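Local structure of spermidine N1-acetyltransferase (Vibrio cholerae O1 biovar El Tor, 6DAU) at residues L15-H19 with Y36-L42. The protein catalyses the transfer of an acetyl group from acetyl-CoA to polyamines such as spermidine and spermine, as a GNAT-family N-acetyltransferase. The protein carries 2 engineered substitutions. Sequence-based numbering, arbitrary orientation.
Sequences LRFIH and YESFDQL. Engineered in segment 36-42: Q41 (natural residue Glu).
Helix 15-24 of the GNAT domain meets the capped start of helix 39-49 through R16 and H19, which address F39 and the turn before it. The R16 guanidinium lies flat on the F39 ring, the planes differing by 15°. Its CZ sits over the ring face, 3.9 Å from the F39 centroid, a cation-pi stack. Bends at chi2 and chi3 fold the arginine back over the phenyl face, while L15 CB packs 3.8 Å from F39 CE1. H19, with CG anti to its backbone N (chi1 -170°), directs NE2 to E37 O at 2.9 Å; the N-H...O angle of 167° and an acceptor within the imidazole plane indicate a well-formed bond. One face of this imidazole receives F39 CB, 4.2 Å from the ring centroid, as a CH-pi contact. Deeper, L42 CD2 lies 4.0 Å from I18 CG2, and W31 touches both residues. In the capping box, Q41 N donates to S38 OG (3.0 Å) and S38 N to OE1 of the engineered Q41, which also takes E37 N. The E37 carboxylate reaches the second subunit, salt-bridged to R56 and hydrogen-bonded to Y109 there. H19 NE2 must carry a hydrogen, whether the ring is neutral or charged, and cationic R16 probably gains electrostatic stabilisation from the phenyl face.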
loop_
_atom_site.group_PDB
_atom_site.type_symbol
_atom_site.label_atom_id
_atom_site.label_comp_id
_atom_site.label_asym_id
_atom_site.label_seq_id
_atom_site.Cartn_x
_atom_site.Cartn_y
_atom_site.Cartn_z
ATOM N N LEU C 15 24.425 -16.122 -2.419
ATOM C CA LEU C 15 24.698 -14.689 -2.188
ATOM C C LEU C 15 25.901 -14.458 -1.246
ATOM O O LEU C 15 26.685 -13.515 -1.436
ATOM C CB LEU C 15 23.454 -13.964 -1.654
ATOM C CG LEU C 15 22.249 -13.840 -2.639
ATOM C CD1 LEU C 15 21.079 -13.159 -1.916
ATOM C CD2 LEU C 15 22.610 -13.100 -3.928
ATOM N N ARG C 16 26.054 -15.332 -0.252
ATOM C CA ARG C 16 27.167 -15.266 0.688
ATOM C C ARG C 16 28.500 -15.314 -0.062
ATOM O O ARG C 16 29.399 -14.485 0.155
ATOM C CB ARG C 16 27.075 -16.450 1.651
ATOM C CG ARG C 16 27.887 -16.292 2.925
ATOM C CD ARG C 16 27.016 -15.615 3.972
ATOM N NE ARG C 16 27.500 -14.277 4.213
ATOM C CZ ARG C 16 26.883 -13.347 4.930
ATOM N NH1 ARG C 16 25.694 -13.567 5.490
ATOM N NH2 ARG C 16 27.482 -12.176 5.061
ATOM N N PHE C 17 28.604 -16.301 -0.952
ATOM C CA PHE C 17 29.756 -16.451 -1.813
ATOM C C PHE C 17 30.006 -15.208 -2.700
ATOM O O PHE C 17 31.154 -14.713 -2.760
ATOM C CB PHE C 17 29.602 -17.716 -2.641
ATOM C CG PHE C 17 30.724 -17.947 -3.607
ATOM C CD1 PHE C 17 32.054 -18.080 -3.151
ATOM C CD2 PHE C 17 30.461 -18.070 -4.976
ATOM C CE1 PHE C 17 33.092 -18.295 -4.046
ATOM C CE2 PHE C 17 31.485 -18.290 -5.873
ATOM C CZ PHE C 17 32.798 -18.411 -5.413
ATOM N N ILE C 18 28.944 -14.705 -3.350
ATOM C CA ILE C 18 29.015 -13.466 -4.143
ATOM C C ILE C 18 29.566 -12.334 -3.295
ATOM O O ILE C 18 30.452 -11.594 -3.728
ATOM C CB ILE C 18 27.607 -13.029 -4.709
ATOM C CG1 ILE C 18 27.079 -14.004 -5.756
ATOM C CG2 ILE C 18 27.611 -11.620 -5.301
ATOM C CD1 ILE C 18 28.140 -14.706 -6.570
ATOM N N HIS C 19 29.031 -12.207 -2.079
ATOM C CA HIS C 19 29.430 -11.119 -1.210
ATOM C C HIS C 19 30.898 -11.289 -0.807
ATOM O O HIS C 19 31.656 -10.319 -0.860
ATOM C CB HIS C 19 28.544 -11.046 0.023
ATOM C CG HIS C 19 28.763 -9.811 0.838
ATOM N ND1 HIS C 19 29.273 -9.857 2.113
ATOM C CD2 HIS C 19 28.570 -8.497 0.553
ATOM C CE1 HIS C 19 29.386 -8.636 2.589
ATOM N NE2 HIS C 19 28.963 -7.792 1.663
ATOM N N TYR C 36 25.954 -1.674 -3.694
ATOM C CA TYR C 36 25.731 -2.232 -2.353
ATOM C C TYR C 36 27.107 -2.466 -1.732
ATOM O O TYR C 36 28.089 -2.658 -2.467
ATOM C CB TYR C 36 24.950 -3.547 -2.397
ATOM C CG TYR C 36 25.680 -4.670 -3.086
ATOM C CD1 TYR C 36 25.643 -4.804 -4.489
ATOM C CD2 TYR C 36 26.454 -5.571 -2.348
ATOM C CE1 TYR C 36 26.336 -5.823 -5.134
ATOM C CE2 TYR C 36 27.174 -6.581 -2.971
ATOM C CZ TYR C 36 27.096 -6.727 -4.349
ATOM O OH TYR C 36 27.796 -7.764 -4.961
ATOM N N GLU C 37 27.165 -2.443 -0.398
ATOM C CA GLU C 37 28.363 -2.870 0.323
ATOM C C GLU C 37 28.053 -4.031 1.281
ATOM O O GLU C 37 28.909 -4.886 1.512
ATOM C CB GLU C 37 28.973 -1.686 1.097
ATOM C CG GLU C 37 29.382 -0.532 0.177
ATOM C CD GLU C 37 30.127 0.575 0.890
ATOM O OE1 GLU C 37 29.563 1.303 1.725
ATOM O OE2 GLU C 37 31.315 0.724 0.611
ATOM N N SER C 38 26.850 -4.055 1.863
ATOM C CA SER C 38 26.524 -5.076 2.858
ATOM C C SER C 38 25.814 -6.281 2.258
ATOM O O SER C 38 25.180 -6.183 1.214
ATOM C CB SER C 38 25.697 -4.471 4.005
ATOM O OG SER C 38 24.365 -4.314 3.585
ATOM N N PHE C 39 25.885 -7.410 2.949
ATOM C CA PHE C 39 25.113 -8.587 2.602
ATOM C C PHE C 39 23.610 -8.288 2.623
ATOM O O PHE C 39 22.894 -8.768 1.741
ATOM C CB PHE C 39 25.422 -9.766 3.536
ATOM C CG PHE C 39 24.596 -11.000 3.236
ATOM C CD1 PHE C 39 24.968 -11.887 2.209
ATOM C CD2 PHE C 39 23.412 -11.256 3.960
ATOM C CE1 PHE C 39 24.183 -13.025 1.947
ATOM C CE2 PHE C 39 22.633 -12.376 3.684
ATOM C CZ PHE C 39 23.019 -13.280 2.690
ATOM N N ASP C 40 23.142 -7.517 3.621
ATOM C CA ASP C 40 21.721 -7.180 3.748
ATOM C C ASP C 40 21.226 -6.391 2.567
ATOM O O ASP C 40 20.085 -6.610 2.109
ATOM C CB ASP C 40 21.441 -6.349 5.005
ATOM C CG ASP C 40 21.465 -7.185 6.280
ATOM O OD1 ASP C 40 21.599 -8.415 6.249
ATOM O OD2 ASP C 40 21.334 -6.596 7.363
ATOM N N GLN C 41 22.049 -5.450 2.093
ATOM C CA GLN C 41 21.714 -4.678 0.889
ATOM C C GLN C 41 21.621 -5.646 -0.317
ATOM O O GLN C 41 20.627 -5.634 -1.057
ATOM C CB GLN C 41 22.775 -3.594 0.621
ATOM C CG GLN C 41 22.667 -2.336 1.493
ATOM C CD GLN C 41 23.970 -1.533 1.522
ATOM O OE1 GLN C 41 25.026 -2.007 1.084
ATOM N NE2 GLN C 41 23.918 -0.342 2.097
ATOM N N LEU C 42 22.645 -6.494 -0.475
ATOM C CA LEU C 42 22.681 -7.455 -1.576
ATOM C C LEU C 42 21.426 -8.334 -1.585
ATOM O O LEU C 42 20.799 -8.505 -2.623
ATOM C CB LEU C 42 23.954 -8.331 -1.533
ATOM C CG LEU C 42 24.054 -9.503 -2.524
ATOM C CD1 LEU C 42 24.005 -8.994 -3.967
ATOM C CD2 LEU C 42 25.357 -10.305 -2.250
#